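Local coordinates for protein vacuolar aminopeptidase 1 (Saccharomyces cerevisiae, PDB 5JGF) that removes N-terminal amino acids, preferably neutral or hydrophobic ones, from peptides as a zinc-dependent vacuolar aminopeptidase assembled into dodecamers, at residues E14-T25 with P259-F268. Residues are numbered along the deposited sequence; the frame is centred on the assembly and turned at random.
With ZN (zinc ion), chain K; ZN (zinc ion), chain L.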
# COMPACT_ATOMS: atom_id res chain seq x y z
N GLU D 14 -54.64 13.43 -7.13
CA GLU D 14 -55.22 12.56 -6.11
C GLU D 14 -54.11 11.73 -5.50
O GLU D 14 -54.10 11.50 -4.29
CB GLU D 14 -56.27 11.63 -6.72
CG GLU D 14 -57.60 12.29 -7.06
CD GLU D 14 -58.26 12.93 -5.85
OE1 GLU D 14 -58.25 12.32 -4.76
OE2 GLU D 14 -58.81 14.04 -5.99
N PHE D 15 -53.18 11.27 -6.33
CA PHE D 15 -52.06 10.47 -5.84
C PHE D 15 -51.20 11.29 -4.89
O PHE D 15 -50.81 10.82 -3.82
CB PHE D 15 -51.21 9.96 -7.01
CG PHE D 15 -49.98 9.20 -6.57
CD1 PHE D 15 -50.11 7.98 -5.91
CD2 PHE D 15 -48.71 9.71 -6.79
CE1 PHE D 15 -48.98 7.27 -5.47
CE2 PHE D 15 -47.57 9.02 -6.35
CZ PHE D 15 -47.71 7.80 -5.69
N ILE D 16 -50.89 12.52 -5.29
CA ILE D 16 -50.07 13.40 -4.45
C ILE D 16 -50.73 13.60 -3.08
O ILE D 16 -50.07 13.52 -2.04
CB ILE D 16 -49.84 14.77 -5.14
CG1 ILE D 16 -48.84 14.60 -6.29
CG2 ILE D 16 -49.35 15.80 -4.12
CD1 ILE D 16 -48.64 15.85 -7.13
N ASP D 17 -52.04 13.84 -3.09
CA ASP D 17 -52.77 14.02 -1.84
C ASP D 17 -52.74 12.74 -1.00
O ASP D 17 -52.58 12.79 0.22
CB ASP D 17 -54.22 14.43 -2.11
CG ASP D 17 -54.33 15.79 -2.77
OD1 ASP D 17 -53.38 16.59 -2.63
OD2 ASP D 17 -55.37 16.06 -3.42
N PHE D 18 -52.89 11.60 -1.66
CA PHE D 18 -52.86 10.30 -1.00
C PHE D 18 -51.53 10.10 -0.27
O PHE D 18 -51.50 9.73 0.90
CB PHE D 18 -53.07 9.19 -2.05
CG PHE D 18 -52.52 7.85 -1.66
CD1 PHE D 18 -53.10 7.10 -0.64
CD2 PHE D 18 -51.44 7.30 -2.36
CE1 PHE D 18 -52.61 5.83 -0.31
CE2 PHE D 18 -50.95 6.04 -2.04
CZ PHE D 18 -51.53 5.30 -1.02
N ILE D 19 -50.43 10.37 -0.97
CA ILE D 19 -49.11 10.21 -0.37
C ILE D 19 -48.92 11.15 0.82
O ILE D 19 -48.41 10.75 1.86
CB ILE D 19 -48.00 10.50 -1.42
CG1 ILE D 19 -47.98 9.37 -2.46
CG2 ILE D 19 -46.65 10.67 -0.73
CD1 ILE D 19 -47.54 8.02 -1.91
N TYR D 20 -49.36 12.40 0.65
CA TYR D 20 -49.23 13.43 1.68
C TYR D 20 -50.10 13.18 2.91
O TYR D 20 -49.67 13.40 4.04
CB TYR D 20 -49.58 14.79 1.07
CG TYR D 20 -49.39 15.97 2.00
CD1 TYR D 20 -48.13 16.31 2.48
CD2 TYR D 20 -50.47 16.77 2.37
CE1 TYR D 20 -47.94 17.42 3.30
CE2 TYR D 20 -50.30 17.88 3.19
CZ TYR D 20 -49.04 18.20 3.65
OH TYR D 20 -48.86 19.31 4.45
N LYS D 21 -51.33 12.71 2.70
CA LYS D 21 -52.24 12.48 3.81
C LYS D 21 -52.11 11.13 4.50
O LYS D 21 -52.70 10.91 5.55
CB LYS D 21 -53.68 12.67 3.35
CG LYS D 21 -54.01 14.11 2.95
CD LYS D 21 -55.40 14.22 2.36
CE LYS D 21 -55.74 15.67 2.02
NZ LYS D 21 -57.07 15.79 1.36
N ASN D 22 -51.32 10.22 3.92
CA ASN D 22 -51.15 8.88 4.50
C ASN D 22 -49.67 8.51 4.47
O ASN D 22 -49.24 7.65 3.71
CB ASN D 22 -51.97 7.89 3.68
CG ASN D 22 -53.43 8.28 3.61
OD1 ASN D 22 -54.19 8.05 4.55
ND2 ASN D 22 -53.83 8.92 2.51
N PRO D 23 -48.87 9.15 5.34
CA PRO D 23 -47.42 8.95 5.46
C PRO D 23 -46.89 7.58 5.86
O PRO D 23 -45.82 7.18 5.40
CB PRO D 23 -47.01 10.05 6.44
CG PRO D 23 -48.20 10.11 7.35
CD PRO D 23 -49.35 10.09 6.37
N THR D 24 -47.61 6.87 6.73
CA THR D 24 -47.14 5.56 7.17
C THR D 24 -47.94 4.42 6.56
O THR D 24 -49.02 4.63 6.01
CB THR D 24 -47.22 5.42 8.71
OG1 THR D 24 -48.59 5.24 9.10
CG2 THR D 24 -46.66 6.68 9.38
N THR D 25 -47.39 3.21 6.64
CA THR D 25 -48.07 2.04 6.10
C THR D 25 -49.46 1.92 6.71
O THR D 25 -50.43 1.59 6.02
CB THR D 25 -47.25 0.77 6.37
OG1 THR D 25 -45.92 0.95 5.88
CG2 THR D 25 -47.88 -0.43 5.67
N PRO D 259 -42.48 11.82 -2.16
CA PRO D 259 -41.79 10.82 -1.35
C PRO D 259 -42.54 9.49 -1.34
O PRO D 259 -43.72 9.43 -1.69
CB PRO D 259 -41.79 11.46 0.03
CG PRO D 259 -43.15 12.12 0.07
CD PRO D 259 -43.21 12.78 -1.30
N ARG D 260 -41.82 8.44 -0.97
CA ARG D 260 -42.38 7.11 -0.82
C ARG D 260 -43.11 6.52 -2.04
O ARG D 260 -44.12 5.84 -1.88
CB ARG D 260 -43.30 7.13 0.41
CG ARG D 260 -42.63 7.78 1.64
CD ARG D 260 -43.54 7.91 2.86
NE ARG D 260 -44.62 8.89 2.69
CZ ARG D 260 -44.52 10.19 2.93
NH1 ARG D 260 -45.57 10.99 2.74
NH2 ARG D 260 -43.38 10.72 3.36
N LEU D 261 -42.59 6.77 -3.24
CA LEU D 261 -43.20 6.24 -4.46
C LEU D 261 -43.10 4.71 -4.51
O LEU D 261 -44.00 4.03 -4.99
CB LEU D 261 -42.53 6.85 -5.70
CG LEU D 261 -42.69 8.35 -5.96
CD1 LEU D 261 -42.09 8.69 -7.32
CD2 LEU D 261 -44.17 8.73 -5.93
N ASP D 262 -41.99 4.17 -4.03
CA ASP D 262 -41.77 2.73 -3.99
C ASP D 262 -42.36 2.20 -2.68
O ASP D 262 -41.83 2.51 -1.62
CB ASP D 262 -40.25 2.48 -4.00
CG ASP D 262 -39.87 1.01 -3.93
OD1 ASP D 262 -40.76 0.14 -3.95
OD2 ASP D 262 -38.65 0.71 -3.87
N ASP D 263 -43.47 1.45 -2.71
CA ASP D 263 -44.20 1.04 -3.92
C ASP D 263 -45.67 1.51 -3.84
O ASP D 263 -46.58 0.86 -4.36
CB ASP D 263 -44.11 -0.50 -4.03
CG ASP D 263 -44.76 -1.07 -5.29
OD1 ASP D 263 -44.72 -0.41 -6.35
OD2 ASP D 263 -45.29 -2.20 -5.24
N ARG D 264 -45.91 2.64 -3.19
CA ARG D 264 -47.27 3.15 -3.06
C ARG D 264 -47.77 3.67 -4.40
O ARG D 264 -48.98 3.86 -4.60
CB ARG D 264 -47.31 4.23 -1.97
CG ARG D 264 -47.11 3.61 -0.59
CD ARG D 264 -46.73 4.57 0.53
NE ARG D 264 -46.42 3.80 1.72
CZ ARG D 264 -46.07 4.31 2.90
NH1 ARG D 264 -46.00 5.62 3.06
NH2 ARG D 264 -45.79 3.50 3.92
N LEU D 265 -46.85 3.90 -5.33
CA LEU D 265 -47.22 4.36 -6.67
C LEU D 265 -48.01 3.23 -7.36
O LEU D 265 -49.11 3.45 -7.88
CB LEU D 265 -45.96 4.70 -7.48
CG LEU D 265 -46.10 5.09 -8.95
CD1 LEU D 265 -47.12 6.21 -9.12
CD2 LEU D 265 -44.73 5.52 -9.47
N CYS D 266 -47.45 2.03 -7.36
CA CYS D 266 -48.13 0.88 -7.97
C CYS D 266 -49.32 0.45 -7.12
O CYS D 266 -50.36 0.05 -7.65
CB CYS D 266 -47.18 -0.31 -8.11
SG CYS D 266 -46.03 -0.18 -9.49
N SER D 267 -49.18 0.52 -5.80
CA SER D 267 -50.27 0.13 -4.91
C SER D 267 -51.50 0.99 -5.17
O SER D 267 -52.61 0.46 -5.30
CB SER D 267 -49.84 0.26 -3.45
OG SER D 267 -48.88 -0.73 -3.12
N PHE D 268 -51.31 2.30 -5.25
CA PHE D 268 -52.41 3.23 -5.50
C PHE D 268 -53.03 2.97 -6.88
O PHE D 268 -54.25 2.85 -7.01
CB PHE D 268 -51.89 4.67 -5.44
CG PHE D 268 -52.95 5.72 -5.67
CD1 PHE D 268 -53.75 6.16 -4.61
CD2 PHE D 268 -53.15 6.27 -6.93
CE1 PHE D 268 -54.73 7.14 -4.81
CE2 PHE D 268 -54.12 7.26 -7.14
CZ PHE D 268 -54.91 7.69 -6.08
ZN ZN K . -40.53 -1.81 -4.26
ZN ZN L . -37.85 -0.62 -2.60
O HOH W 1 -47.22 7.93 1.93
O HOH W 2 -39.08 -1.39 -6.15
O HOH W 3 -38.89 -2.36 -3.16
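Phe15, Phe18 and Phe268 form an aromatic cluster between helices 7-21 and 261-278, whose local segments run at 129° to each other. Phe15 turns its edge toward the face of Phe268 in an offset edge-to-face pair, centroids 5.4 Å apart, its CA over that face as a CH-pi donor. Phe18 lies obliquely to Phe268, with Phe18 CD2 3.4 Å from Phe268 CD1. Flat, apolar rings suit this buried interface; an alanine in place of Phe268 would probably leave a gap, costing Phe18 its partner over one face and Phe15 the ring its edge meets.

Branched aliphatic side chains surround Phe15: Leu265 CD1 lies over one face as a CH-pi contact, Ile19 CG1 over the opposite one, and Leu261 CD2 meets the edge.

The contact backs the dinuclear site of this M18 metallopeptidase. Asp262 bridges the two zinc ions, OD1 to one and OD2 to the other; His91 and Asp344 also bind the first, Glu299 and His438 the second, and a water bridges both.

Two arginines, each with N-H groups for several carbonyls, tie down the turn after helix 7-21. Extended Arg264 gives NH1 to Pro23 O (2.8 Å), NE to Val92 O and, weakly, NH2 to Thr25 OG1. A bend at chi3 (-69°) sets Ile19 O at the edge of the Arg260 guanidinium, 3.0 Å from NH1; NH2 serves Asp242 O. One water links Arg260 NE and Arg264 NH1 to the Ile19 and Asn22 carbonyls.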